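Side-chain contacts in CaaX farnesyltransferase beta subunit Ram1 (PDB 4L9P), which probably binds the peptide substrate within a zinc-dependent alpha/beta heterodimer that transfers a farnesyl group to a cysteine fourth from the C-terminus of target proteins: residues B[202-205]-B[206-210]; B[228-231]-B[232-236]; B[241-245]-B[246-250]; B[253-256]-B[257-261]; B[286-289]-B[290-293]. One frame throughout, in Å; residues are numbered along the deposited sequence.

Contact 1: residues B[202-205]-B[206-210]; sequences SSYA and AVLSI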
loop_
_atom_site.group_PDB
_atom_site.type_symbol
_atom_site.label_atom_id
_atom_site.label_comp_id
_atom_site.label_asym_id
_atom_site.label_seq_id
_atom_site.Cartn_x
_atom_site.Cartn_y
_atom_site.Cartn_z
ATOM N N SER B 202 11.264 1.628 9.488
ATOM C CA SER B 202 12.645 1.191 9.654
ATOM C C SER B 202 12.735 0.065 10.673
ATOM O O SER B 202 13.612 -0.794 10.564
ATOM C CB SER B 202 13.576 2.361 10.071
ATOM O OG SER B 202 12.929 3.276 10.915
ATOM N N SER B 203 11.859 0.045 11.682
ATOM C CA SER B 203 11.870 -1.063 12.627
ATOM C C SER B 203 11.385 -2.351 11.971
ATOM O O SER B 203 11.980 -3.419 12.210
ATOM C CB SER B 203 10.954 -0.665 13.802
ATOM O OG SER B 203 11.551 0.360 14.593
ATOM N N TYR B 204 10.355 -2.255 11.131
ATOM C CA TYR B 204 9.893 -3.415 10.369
ATOM C C TYR B 204 11.014 -3.935 9.463
ATOM O O TYR B 204 11.328 -5.129 9.436
ATOM C CB TYR B 204 8.678 -2.928 9.585
ATOM C CG TYR B 204 8.172 -3.840 8.484
ATOM C CD1 TYR B 204 7.151 -4.764 8.712
ATOM C CD2 TYR B 204 8.647 -3.728 7.171
ATOM C CE1 TYR B 204 6.611 -5.542 7.687
ATOM C CE2 TYR B 204 8.102 -4.456 6.132
ATOM C CZ TYR B 204 7.086 -5.370 6.402
ATOM O OH TYR B 204 6.585 -6.080 5.335
ATOM N N ALA B 205 11.631 -3.053 8.699
ATOM C CA ALA B 205 12.720 -3.483 7.800
ATOM C C ALA B 205 13.857 -4.121 8.560
ATOM O O ALA B 205 14.424 -5.143 8.122
ATOM C CB ALA B 205 13.255 -2.268 7.010
ATOM N N ALA B 206 14.215 -3.542 9.709
ATOM C CA ALA B 206 15.282 -4.119 10.465
ATOM C C ALA B 206 14.920 -5.489 11.048
ATOM O O ALA B 206 15.747 -6.403 11.038
ATOM C CB ALA B 206 15.719 -3.138 11.595
ATOM N N VAL B 207 13.726 -5.605 11.636
ATOM C CA VAL B 207 13.321 -6.907 12.172
ATOM C C VAL B 207 13.255 -7.980 11.117
ATOM O O VAL B 207 13.673 -9.123 11.360
ATOM C CB VAL B 207 11.969 -6.772 12.929
ATOM C CG1 VAL B 207 11.381 -8.150 13.319
ATOM C CG2 VAL B 207 12.180 -5.936 14.193
ATOM N N LEU B 208 12.734 -7.654 9.944
ATOM C CA LEU B 208 12.664 -8.651 8.869
ATOM C C LEU B 208 14.076 -9.009 8.392
ATOM O O LEU B 208 14.350 -10.188 8.059
ATOM C CB LEU B 208 11.857 -8.085 7.684
ATOM C CG LEU B 208 10.346 -7.991 7.942
ATOM C CD1 LEU B 208 9.609 -7.657 6.659
ATOM C CD2 LEU B 208 9.706 -9.177 8.636
ATOM N N SER B 209 14.969 -8.013 8.355
ATOM C CA SER B 209 16.366 -8.317 7.989
ATOM C C SER B 209 17.020 -9.252 8.986
ATOM O O SER B 209 17.754 -10.184 8.621
ATOM C CB SER B 209 17.182 -7.022 7.880
ATOM O OG SER B 209 16.709 -6.173 6.817
ATOM N N ILE B 210 16.830 -8.960 10.281
ATOM C CA ILE B 210 17.361 -9.809 11.331
ATOM C C ILE B 210 16.782 -11.208 11.233
ATOM O O ILE B 210 17.524 -12.191 11.423
ATOM C CB ILE B 210 17.063 -9.121 12.704
ATOM C CG1 ILE B 210 18.025 -7.935 12.873
ATOM C CG2 ILE B 210 17.171 -10.118 13.863
ATOM C CD1 ILE B 210 17.609 -6.996 14.012
#
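Ser202 accepts the backbone N-H of Ala206 through its carbonyl, and the same Ser202 O lies 3.3 Å from Ala206 CB. One step on, Ser203 O takes the N-H of Val207 and also meets Val207 CG2 at 3.2 Å, while the Ser203 hydroxyl is hydrogen-bonded to backbone atoms of Ile190 and His199. Tyr204 supplies the main side-chain contact. With CG opposite the backbone N (chi1 167°), its ring stands where Leu208, a turn later, can lay methyl CD1 over one face. Leu208 CD1 is 3.7 Å from the centroid of the Tyr204 ring, a CH-pi contact displaced toward the phenol end, where CD1 comes within 3.4 Å of Tyr204 CZ. The phenol OH is hydrogen-bonded to Tyr255 OH on helix 251-263. Ala205 closes the segment with a carbonyl used twice: Ser209 N at 2.9 Å and Ser209 OG at 2.8 Å approach Ala205 O from opposite faces of its plane. The buried Ser209 hydroxyl thus donates to its own helix and can lie among apolar neighbours such as Val155 of helix 151-164, whereas Tyr204 is contacted by a methyl on a ring face and by a hydrogen bond at its OH.

Contact 2: residues B[228-231]-B[232-236]; sequences WKWL and GKLKQ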
loop_
_atom_site.group_PDB
_atom_site.type_symbol
_atom_site.label_atom_id
_atom_site.label_comp_id
_atom_site.label_asym_id
_atom_site.label_seq_id
_atom_site.Cartn_x
_atom_site.Cartn_y
_atom_site.Cartn_z
ATOM N N TRP B 228 8.701 -2.413 22.920
ATOM C CA TRP B 228 7.318 -2.437 23.384
ATOM C C TRP B 228 6.869 -1.085 23.970
ATOM O O TRP B 228 5.765 -0.600 23.644
ATOM C CB TRP B 228 7.234 -3.528 24.447
ATOM C CG TRP B 228 5.915 -3.711 25.134
ATOM C CD1 TRP B 228 4.740 -4.193 24.614
ATOM C CD2 TRP B 228 5.693 -3.506 26.524
ATOM N NE1 TRP B 228 3.770 -4.288 25.607
ATOM C CE2 TRP B 228 4.337 -3.864 26.797
ATOM C CE3 TRP B 228 6.511 -3.038 27.556
ATOM C CZ2 TRP B 228 3.774 -3.811 28.119
ATOM C CZ3 TRP B 228 5.971 -2.970 28.863
ATOM C CH2 TRP B 228 4.612 -3.368 29.132
ATOM N N LYS B 229 7.717 -0.463 24.792
ATOM C CA LYS B 229 7.341 0.837 25.328
ATOM C C LYS B 229 7.163 1.889 24.223
ATOM O O LYS B 229 6.210 2.668 24.255
ATOM C CB LYS B 229 8.394 1.323 26.347
ATOM C CG LYS B 229 8.358 0.484 27.639
ATOM C CD LYS B 229 9.352 0.999 28.639
ATOM C CE LYS B 229 9.102 0.402 29.979
ATOM N NZ LYS B 229 9.947 1.215 30.885
ATOM N N TRP B 230 8.082 1.889 23.250
ATOM C CA TRP B 230 8.036 2.876 22.188
ATOM C C TRP B 230 6.819 2.598 21.307
ATOM O O TRP B 230 6.055 3.534 20.986
ATOM C CB TRP B 230 9.347 2.866 21.379
ATOM C CG TRP B 230 9.188 3.592 20.078
ATOM C CD1 TRP B 230 9.029 4.960 19.889
ATOM C CD2 TRP B 230 9.139 2.996 18.760
ATOM N NE1 TRP B 230 8.830 5.207 18.555
ATOM C CE2 TRP B 230 8.933 4.046 17.836
ATOM C CE3 TRP B 230 9.302 1.678 18.294
ATOM C CZ2 TRP B 230 8.836 3.829 16.468
ATOM C CZ3 TRP B 230 9.211 1.425 16.969
ATOM C CH2 TRP B 230 9.006 2.519 16.046
ATOM N N LEU B 231 6.606 1.346 20.886
ATOM C CA LEU B 231 5.425 1.081 20.027
ATOM C C LEU B 231 4.139 1.471 20.754
ATOM O O LEU B 231 3.180 1.926 20.150
ATOM C CB LEU B 231 5.345 -0.394 19.653
ATOM C CG LEU B 231 6.338 -0.842 18.597
ATOM C CD1 LEU B 231 6.250 -2.377 18.484
ATOM C CD2 LEU B 231 6.069 -0.162 17.260
ATOM N N GLY B 232 4.098 1.274 22.076
ATOM C CA GLY B 232 2.907 1.671 22.821
ATOM C C GLY B 232 2.603 3.176 22.732
ATOM O O GLY B 232 1.445 3.578 22.833
ATOM N N LYS B 233 3.654 3.990 22.550
ATOM C CA LYS B 233 3.462 5.422 22.354
ATOM C C LYS B 233 2.766 5.794 21.051
ATOM O O LYS B 233 2.232 6.905 20.902
ATOM C CB LYS B 233 4.786 6.188 22.478
ATOM C CG LYS B 233 5.427 5.996 23.833
ATOM C CD LYS B 233 6.782 6.681 23.855
ATOM C CE LYS B 233 7.402 6.508 25.259
ATOM N NZ LYS B 233 8.719 7.172 25.335
ATOM N N LEU B 234 2.845 4.891 20.090
ATOM C CA LEU B 234 2.266 5.144 18.765
ATOM C C LEU B 234 0.784 4.834 18.692
ATOM O O LEU B 234 0.114 5.243 17.743
ATOM C CB LEU B 234 3.013 4.347 17.724
ATOM C CG LEU B 234 4.543 4.551 17.719
ATOM C CD1 LEU B 234 5.177 3.731 16.605
ATOM C CD2 LEU B 234 5.056 6.014 17.560
ATOM N N LYS B 235 0.261 4.062 19.665
ATOM C CA LYS B 235 -1.137 3.676 19.616
ATOM C C LYS B 235 -2.001 4.900 19.797
ATOM O O LYS B 235 -1.805 5.659 20.761
ATOM C CB LYS B 235 -1.408 2.646 20.757
ATOM C CG LYS B 235 -2.828 2.147 20.797
ATOM C CD LYS B 235 -3.181 1.203 19.637
ATOM C CE LYS B 235 -4.621 0.649 19.853
ATOM N NZ LYS B 235 -5.016 -0.304 18.804
ATOM N N GLN B 236 -2.979 5.082 18.917
ATOM C CA GLN B 236 -3.838 6.260 18.932
ATOM C C GLN B 236 -5.232 5.956 19.464
ATOM O O GLN B 236 -5.679 4.812 19.427
ATOM C CB GLN B 236 -3.997 6.795 17.510
ATOM C CG GLN B 236 -2.656 7.232 16.892
ATOM C CD GLN B 236 -1.921 8.253 17.801
ATOM O OE1 GLN B 236 -0.741 8.026 18.271
ATOM N NE2 GLN B 236 -2.582 9.341 18.060
#
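Leu234 rests its CD1 methyl over one face of the Trp230 indole, above the six-membered ring and shifted toward its rim. The nearest pair is Leu234 CD1 and Trp230 CZ2 at 3.7 Å, and the CD1 carbon stands 4.1 Å from the centroid of that ring, a CH-pi contact. The other branch, Leu234 CD2, is 4.0 Å from Trp230 NE1, so both methyls of the leucine meet the indole. Leu231 adds its CD2, 4.0 Å from Leu234 CD1. The tryptophan takes up its place with CG trans to the backbone N (chi1 165°), whereas Leu234 CG lies beside its own backbone N. Around this apolar group the backbone bonding changes character. Gly232 N donates to Trp228 O four residues back, but Lys233 N bonds Trp230 O at 2.9 Å and Leu234 N bonds Leu231 O at 3.0 Å, each only three residues back and with the donor well above the carbonyl plane. The second bond from Lys233 N, to Lys229 O, is weak. Lys233 itself runs extended past that carbonyl, CG 3.4 Å from Lys229 O. Farther out, Lys235 NZ is held by the carbonyls of Gly239, Phe284 and Asp286. Helix 224-234 packs against two other helices of the toroid: Trp230 lies on Val200 and Ser203 of helix 200-213, and Leu231 on Ala257 and Val260 of helix 251-263.

Contact 3: residues B[241-245]-B[246-250]; sequences FTVCE and GGEED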
loop_
_atom_site.group_PDB
_atom_site.type_symbol
_atom_site.label_atom_id
_atom_site.label_comp_id
_atom_site.label_asym_id
_atom_site.label_seq_id
_atom_site.Cartn_x
_atom_site.Cartn_y
_atom_site.Cartn_z
ATOM N N PHE B 241 -2.223 3.479 14.531
ATOM C CA PHE B 241 -0.864 3.763 15.005
ATOM C C PHE B 241 -0.268 4.856 14.134
ATOM O O PHE B 241 -0.393 4.846 12.893
ATOM C CB PHE B 241 0.035 2.524 14.813
ATOM C CG PHE B 241 -0.275 1.417 15.751
ATOM C CD1 PHE B 241 -1.318 0.517 15.487
ATOM C CD2 PHE B 241 0.471 1.307 16.918
ATOM C CE1 PHE B 241 -1.580 -0.534 16.420
ATOM C CE2 PHE B 241 0.181 0.276 17.875
ATOM C CZ PHE B 241 -0.841 -0.633 17.620
ATOM N N THR B 242 0.421 5.799 14.768
ATOM C CA THR B 242 1.310 6.674 14.011
ATOM C C THR B 242 2.581 5.953 13.657
ATOM O O THR B 242 2.893 4.904 14.241
ATOM C CB THR B 242 1.650 7.954 14.855
ATOM O OG1 THR B 242 2.071 7.569 16.189
ATOM C CG2 THR B 242 0.413 8.870 14.955
ATOM N N VAL B 243 3.325 6.490 12.680
ATOM C CA VAL B 243 4.522 5.791 12.223
ATOM C C VAL B 243 5.744 6.156 13.058
ATOM O O VAL B 243 6.760 5.445 13.058
ATOM C CB VAL B 243 4.801 6.047 10.724
ATOM C CG1 VAL B 243 3.601 5.458 9.886
ATOM C CG2 VAL B 243 4.972 7.575 10.427
ATOM N N CYS B 244 5.635 7.256 13.795
ATOM C CA CYS B 244 6.687 7.681 14.705
ATOM C C CYS B 244 6.034 8.692 15.627
ATOM O O CYS B 244 4.880 9.153 15.347
ATOM C CB CYS B 244 7.908 8.292 13.959
ATOM S SG CYS B 244 7.587 9.766 13.042
ATOM N N GLU B 245 6.725 9.050 16.717
ATOM C CA GLU B 245 6.106 10.011 17.649
ATOM C C GLU B 245 6.023 11.361 16.961
ATOM O O GLU B 245 7.032 11.920 16.510
ATOM C CB GLU B 245 6.966 10.139 18.910
ATOM C CG GLU B 245 6.899 8.813 19.698
ATOM C CD GLU B 245 7.688 8.944 20.995
ATOM O OE1 GLU B 245 7.189 9.577 21.948
ATOM O OE2 GLU B 245 8.812 8.403 21.077
ATOM N N GLY B 246 4.817 11.889 16.842
ATOM C CA GLY B 246 4.649 13.155 16.141
ATOM C C GLY B 246 4.442 12.995 14.641
ATOM O O GLY B 246 4.298 13.987 13.960
ATOM N N GLY B 247 4.424 11.748 14.148
ATOM C CA GLY B 247 4.263 11.486 12.714
ATOM C C GLY B 247 2.843 11.149 12.313
ATOM O O GLY B 247 1.903 11.113 13.104
ATOM N N GLU B 248 2.700 10.862 11.036
ATOM C CA GLU B 248 1.385 10.585 10.462
ATOM C C GLU B 248 0.813 9.217 10.917
ATOM O O GLU B 248 1.557 8.267 11.257
ATOM C CB GLU B 248 1.413 10.585 8.910
ATOM C CG GLU B 248 2.365 9.546 8.297
ATOM C CD GLU B 248 3.837 9.987 8.122
ATOM O OE1 GLU B 248 4.298 10.933 8.778
ATOM O OE2 GLU B 248 4.547 9.363 7.304
ATOM N N GLU B 249 -0.521 9.152 10.910
ATOM C CA GLU B 249 -1.262 7.909 11.193
ATOM C C GLU B 249 -1.873 7.380 9.913
ATOM O O GLU B 249 -2.728 8.014 9.318
ATOM C CB GLU B 249 -2.359 8.200 12.205
ATOM C CG GLU B 249 -3.120 6.898 12.576
ATOM C CD GLU B 249 -4.200 7.061 13.580
ATOM O OE1 GLU B 249 -4.480 8.184 14.076
ATOM O OE2 GLU B 249 -4.842 6.020 13.892
ATOM N N ASP B 250 -1.481 6.143 9.586
ATOM C CA ASP B 250 -2.054 5.473 8.400
ATOM C C ASP B 250 -1.811 4.002 8.560
ATOM O O ASP B 250 -1.168 3.566 9.518
ATOM C CB ASP B 250 -1.507 6.071 7.073
ATOM C CG ASP B 250 -0.027 5.889 6.904
ATOM O OD1 ASP B 250 0.461 4.777 7.164
ATOM O OD2 ASP B 250 0.663 6.876 6.499
HETATM O O HOH W 1 -2.728 3.045 11.761
HETATM O O HOH W 2 2.468 10.230 17.778
#
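Val243 and Glu248 form the close-packed part of this loop. The N-H of Val243 bonds Glu248 O at 2.9 Å, nearly in line with the carbonyl, and the Val243 CG2 methyl lies 3.5 Å from Glu248 CD, against the carboxylate group. Glu248 achieves this by bending at chi2 (-86°), which folds the acid back over the valine; its OE2 is also salt-bridged to Arg252. Thr242 CA also approaches the same oxygen, a CA-H...O contact with Glu248 O at 3.2 Å, while Thr242 CG2 sits 3.3 Å from Gly247 O. Cys244 SG lies alongside the bare CA of Gly247. The Cys244-Gly247 end is a type II beta turn, closed by Gly247 N to Cys244 O at 2.9 Å, and Gly246 takes the positive phi (88°) that suits glycine at its third position. The solvent side is looser: Glu245 and Gly246 are exposed there, a water links Thr242 OG1 to Gly246 N, and Glu245 extends toward Lys233. At the other end of the loop, a second water bridges buried backbone, accepting from Phe241 N and donating to Asp250 O. The turn also meets the alpha subunit, where His127 is hydrogen-bonded to Gly246 O and Ile92 packs on Cys244. Asp250 then occupies the N-cap of helix 251-263 and, like Glu248, salt-bridges Arg252, a residue of the isoprenoid pocket. Tight turn, then N-cap: the arrangement is a compact helix-to-helix connection of the alpha-alpha toroid, with two acids in the second shell of that pocket.

Contact 4: residues B[253-256]-B[257-261]; sequences GAYC and AMVVH. With FII ([(3,7,11-trimethyl-dodeca-2,6,10-trienyloxycarbamoyl)-methyl]-phosphonic acid), chain Q.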
loop_
_atom_site.group_PDB
_atom_site.type_symbol
_atom_site.label_atom_id
_atom_site.label_comp_id
_atom_site.label_asym_id
_atom_site.label_seq_id
_atom_site.Cartn_x
_atom_site.Cartn_y
_atom_site.Cartn_z
ATOM N N GLY B 253 1.443 2.296 9.482
ATOM C CA GLY B 253 1.765 2.299 10.897
ATOM C C GLY B 253 1.210 1.078 11.564
ATOM O O GLY B 253 1.948 0.387 12.284
ATOM N N ALA B 254 -0.075 0.773 11.303
ATOM C CA ALA B 254 -0.684 -0.370 11.925
ATOM C C ALA B 254 0.013 -1.682 11.503
ATOM O O ALA B 254 0.325 -2.530 12.335
ATOM C CB ALA B 254 -2.150 -0.445 11.568
ATOM N N TYR B 255 0.168 -1.894 10.179
ATOM C CA TYR B 255 0.750 -3.144 9.707
ATOM C C TYR B 255 2.199 -3.299 10.178
ATOM O O TYR B 255 2.601 -4.374 10.708
ATOM C CB TYR B 255 0.709 -3.142 8.166
ATOM C CG TYR B 255 1.549 -4.214 7.550
ATOM C CD1 TYR B 255 1.191 -5.570 7.618
ATOM C CD2 TYR B 255 2.722 -3.862 6.892
ATOM C CE1 TYR B 255 2.027 -6.542 7.076
ATOM C CE2 TYR B 255 3.548 -4.807 6.340
ATOM C CZ TYR B 255 3.210 -6.160 6.440
ATOM O OH TYR B 255 4.079 -7.101 5.909
ATOM N N CYS B 256 3.034 -2.257 10.028
ATOM C CA CYS B 256 4.428 -2.407 10.443
ATOM C C CYS B 256 4.562 -2.603 11.958
ATOM O O CYS B 256 5.367 -3.445 12.386
ATOM C CB CYS B 256 5.240 -1.181 10.044
ATOM S SG CYS B 256 5.461 -0.977 8.237
ATOM N N ALA B 257 3.771 -1.858 12.751
ATOM C CA ALA B 257 3.846 -2.035 14.193
ATOM C C ALA B 257 3.442 -3.450 14.578
ATOM O O ALA B 257 4.076 -4.079 15.457
ATOM C CB ALA B 257 2.928 -1.020 14.897
ATOM N N MET B 258 2.361 -3.952 13.978
ATOM C CA MET B 258 1.891 -5.280 14.391
ATOM C C MET B 258 2.760 -6.422 13.907
ATOM O O MET B 258 2.854 -7.441 14.601
ATOM C CB MET B 258 0.442 -5.482 13.994
ATOM C CG MET B 258 -0.490 -4.562 14.806
ATOM S SD MET B 258 -0.274 -4.609 16.674
ATOM C CE MET B 258 -0.399 -6.340 17.015
ATOM N N VAL B 259 3.429 -6.261 12.782
ATOM C CA VAL B 259 4.407 -7.284 12.370
ATOM C C VAL B 259 5.569 -7.286 13.329
ATOM O O VAL B 259 6.028 -8.377 13.727
ATOM C CB VAL B 259 4.896 -6.999 10.940
ATOM C CG1 VAL B 259 6.200 -7.764 10.664
ATOM C CG2 VAL B 259 3.808 -7.411 9.949
ATOM N N VAL B 260 6.112 -6.117 13.700
ATOM C CA VAL B 260 7.195 -6.100 14.710
ATOM C C VAL B 260 6.722 -6.730 16.029
ATOM O O VAL B 260 7.436 -7.545 16.640
ATOM C CB VAL B 260 7.659 -4.692 14.958
ATOM C CG1 VAL B 260 8.621 -4.566 16.176
ATOM C CG2 VAL B 260 8.367 -4.160 13.662
ATOM N N HIS B 261 5.503 -6.358 16.431
ATOM C CA HIS B 261 4.951 -6.882 17.693
ATOM C C HIS B 261 4.880 -8.404 17.642
ATOM O O HIS B 261 5.269 -9.089 18.614
ATOM C CB HIS B 261 3.579 -6.238 17.868
ATOM C CG HIS B 261 2.934 -6.520 19.187
ATOM N ND1 HIS B 261 2.431 -7.764 19.528
ATOM C CD2 HIS B 261 2.764 -5.715 20.272
ATOM C CE1 HIS B 261 1.950 -7.695 20.774
ATOM N NE2 HIS B 261 2.145 -6.463 21.245
HETATM C C1 FII Q . 4.782 -1.609 4.578
HETATM C C2 FII Q . 4.732 -0.342 3.766
HETATM C C6 FII Q . 5.578 0.757 4.254
HETATM C C10 FII Q . 3.602 -0.162 2.838
HETATM C C11 FII Q . 3.370 1.107 2.019
HETATM C C12 FII Q . 3.903 0.833 0.582
HETATM C C15 FII Q . 3.400 1.740 -0.537
HETATM C C18 FII Q . 3.894 1.516 -1.961
HETATM C C22 FII Q . 2.822 3.047 -0.094
HETATM C C23 FII Q . 1.997 3.761 -1.152
HETATM C C24 FII Q . 1.670 5.150 -0.755
HETATM C C27 FII Q . 1.270 5.959 -1.947
HETATM C C30 FII Q . -0.214 5.938 -2.269
HETATM C C34 FII Q . 2.137 7.129 -2.220
HETATM C C35 FII Q . 1.750 8.221 -3.196
HETATM O O36 FII Q . 2.613 8.228 -4.319
HETATM N N42 FII Q . 2.709 7.048 -5.004
HETATM C C43 FII Q . 1.934 7.044 -6.174
HETATM O O44 FII Q . 1.195 7.970 -6.542
HETATM C C45 FII Q . 2.101 5.770 -6.989
HETATM P P46 FII Q . 0.561 5.253 -7.911
HETATM O O49 FII Q . -0.549 5.344 -6.933
HETATM O O50 FII Q . 0.434 6.122 -9.123
HETATM O O51 FII Q . 0.899 3.795 -8.288
#
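Tyr255 O receives the N-H of Val259 at 2.9 Å, one of four successive i to i+4 bonds here, and Val259 CG2 lies 3.4 Å from this same Tyr255 O. That methyl then continues over one face of the Tyr255 ring, where Val259 CG2 approaches CE1 to 3.5 Å. Val259 points CG2 this way because the branch sits beside its backbone N, and Tyr255 carries its ring into place with chi1 at 167°. Another side of the ring serves the ligand: a terminal methyl of the farnesyl analogue, C1, meets the ring edge near its plane, 3.8 Å from Tyr255 CD2. Cys256 SG lies 3.8 Å from the same C1, so consecutive residues grip the hydrophobic tail of the isoprenoid while Val259 covers a face of the tyrosine. The Tyr255 hydroxyl is hydrogen-bonded to Ile497 O, which holds the ring at its far end. Away from the pocket, Ala257 CB fits 3.1 Å from Gly253 O. Helix 251-263 packs against three other helices here: Cys256 on Val200 of helix 200-213, Ala257 and Val260 on Leu231 of helix 224-234, and Tyr255 on Cys317 and Met258 on Cys321 of helix 312-323.

Contact 5: residues B[286-289]-B[290-293]; sequences DGLP and EYLS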
loop_
_atom_site.group_PDB
_atom_site.type_symbol
_atom_site.label_atom_id
_atom_site.label_comp_id
_atom_site.label_asym_id
_atom_site.label_seq_id
_atom_site.Cartn_x
_atom_site.Cartn_y
_atom_site.Cartn_z
ATOM N N ASP B 286 -6.696 -3.426 20.532
ATOM C CA ASP B 286 -7.993 -2.805 20.870
ATOM C C ASP B 286 -8.312 -1.691 19.909
ATOM O O ASP B 286 -7.506 -0.785 19.718
ATOM C CB ASP B 286 -7.913 -2.260 22.278
ATOM C CG ASP B 286 -8.300 -3.253 23.334
ATOM O OD1 ASP B 286 -8.871 -4.299 23.008
ATOM O OD2 ASP B 286 -8.049 -2.925 24.526
ATOM N N GLY B 287 -9.474 -1.765 19.256
ATOM C CA GLY B 287 -9.941 -0.727 18.346
ATOM C C GLY B 287 -9.280 -0.855 16.983
ATOM O O GLY B 287 -9.623 -0.086 16.060
ATOM N N LEU B 288 -8.360 -1.800 16.808
ATOM C CA LEU B 288 -7.575 -1.881 15.550
ATOM C C LEU B 288 -8.353 -2.420 14.328
ATOM O O LEU B 288 -8.396 -1.766 13.305
ATOM C CB LEU B 288 -6.310 -2.717 15.769
ATOM C CG LEU B 288 -5.415 -2.897 14.524
ATOM C CD1 LEU B 288 -5.000 -1.532 13.908
ATOM C CD2 LEU B 288 -4.203 -3.696 14.958
ATOM N N PRO B 289 -9.056 -3.554 14.456
ATOM C CA PRO B 289 -9.799 -3.965 13.246
ATOM C C PRO B 289 -10.937 -2.968 12.924
ATOM O O PRO B 289 -11.275 -2.822 11.747
ATOM C CB PRO B 289 -10.331 -5.389 13.589
ATOM C CG PRO B 289 -10.398 -5.389 15.128
ATOM C CD PRO B 289 -9.209 -4.493 15.588
ATOM N N GLU B 290 -11.542 -2.353 13.944
ATOM C CA GLU B 290 -12.542 -1.323 13.679
ATOM C C GLU B 290 -11.920 -0.136 12.898
ATOM O O GLU B 290 -12.545 0.368 11.934
ATOM C CB GLU B 290 -13.137 -0.822 14.999
ATOM C CG GLU B 290 -13.874 -1.926 15.767
ATOM C CD GLU B 290 -13.021 -2.687 16.744
ATOM O OE1 GLU B 290 -11.794 -2.635 16.688
ATOM O OE2 GLU B 290 -13.605 -3.371 17.621
ATOM N N TYR B 291 -10.707 0.280 13.265
ATOM C CA TYR B 291 -10.010 1.328 12.550
ATOM C C TYR B 291 -9.794 0.872 11.096
ATOM O O TYR B 291 -10.032 1.631 10.141
ATOM C CB TYR B 291 -8.686 1.595 13.244
ATOM C CG TYR B 291 -7.692 2.360 12.405
ATOM C CD1 TYR B 291 -7.795 3.728 12.244
ATOM C CD2 TYR B 291 -6.677 1.694 11.743
ATOM C CE1 TYR B 291 -6.868 4.455 11.483
ATOM C CE2 TYR B 291 -5.766 2.347 10.991
ATOM C CZ TYR B 291 -5.853 3.706 10.800
ATOM O OH TYR B 291 -4.860 4.332 10.093
ATOM N N LEU B 292 -9.344 -0.367 10.909
ATOM C CA LEU B 292 -9.094 -0.795 9.523
ATOM C C LEU B 292 -10.410 -0.852 8.718
ATOM O O LEU B 292 -10.441 -0.482 7.536
ATOM C CB LEU B 292 -8.424 -2.167 9.519
ATOM C CG LEU B 292 -7.053 -2.183 10.218
ATOM C CD1 LEU B 292 -6.476 -3.622 10.396
ATOM C CD2 LEU B 292 -6.038 -1.305 9.414
ATOM N N SER B 293 -11.530 -1.291 9.342
ATOM C CA SER B 293 -12.810 -1.282 8.637
ATOM C C SER B 293 -13.162 0.152 8.159
ATOM O O SER B 293 -13.764 0.333 7.082
ATOM C CB SER B 293 -13.879 -1.738 9.621
ATOM O OG SER B 293 -15.186 -1.533 9.059
HETATM O O HOH W 3 -11.248 -4.016 19.161
#
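Glu290 is bent at chi2 (91°), with CG beside its backbone N, and this bend brings its carboxylate back to Gly287 and the ring of Pro289. Glu290 OE1 ends 3.1 Å from Gly287 C, and Pro289 CD lies 3.4 Å from this OE1; the proline ring and the acid run side by side in the same direction. A water completes the arrangement by accepting from Gly287 N at 2.9 Å and donating to Glu290 OE1 at 2.9 Å. A negative carboxylate at this first turn would also be expected to interact favourably with the helix dipole. Gly287, at phi 80°, is the N-cap residue, and its O takes the N-H of Tyr291. Leu288 O bonds Leu292 N at 2.9 Å, and Pro289 O bonds Ser293 N. On the buried side, Leu288 sends CD1 to Tyr291 CD2 at 4.2 Å and to Leu292 CG at 4.3 Å, a looser apolar contact that continues onto Val251 and Met258 of helix 251-263 and Cys321 of helix 312-323. At the last residue, the Ser293 hydroxyl is hydrogen-bonded to Lys230 of the alpha subunit. With glycine as N-cap and glutamate three residues later, the N3 glutamate reaches the N-cap N-H through a water, at the N-terminus of a short helix of the alpha-alpha toroid.

In the fold
Along the chain the five contacts follow one another in series; all are local, and none nests within or crosses another. Contact 1 lies on helix 200-213 and contact 2 on helix 224-234, which meet where Ser203 packs on Trp230. Contact 3 closes the turn in the loop joining helix 224-234 to helix 251-263, which bears contact 4: Leu234 O bonds Thr242 N, and Phe241 packs on Ala254 and Ala257. Contact 4, which touches the isoprenoid analogue, also touches all the others. Contact 5, on helix 288-293, packs Leu288 on Ala254 and Met258, receives Lys235 of contact 2 at Asp286 O, and sets Tyr291 against Glu249 of contact 3.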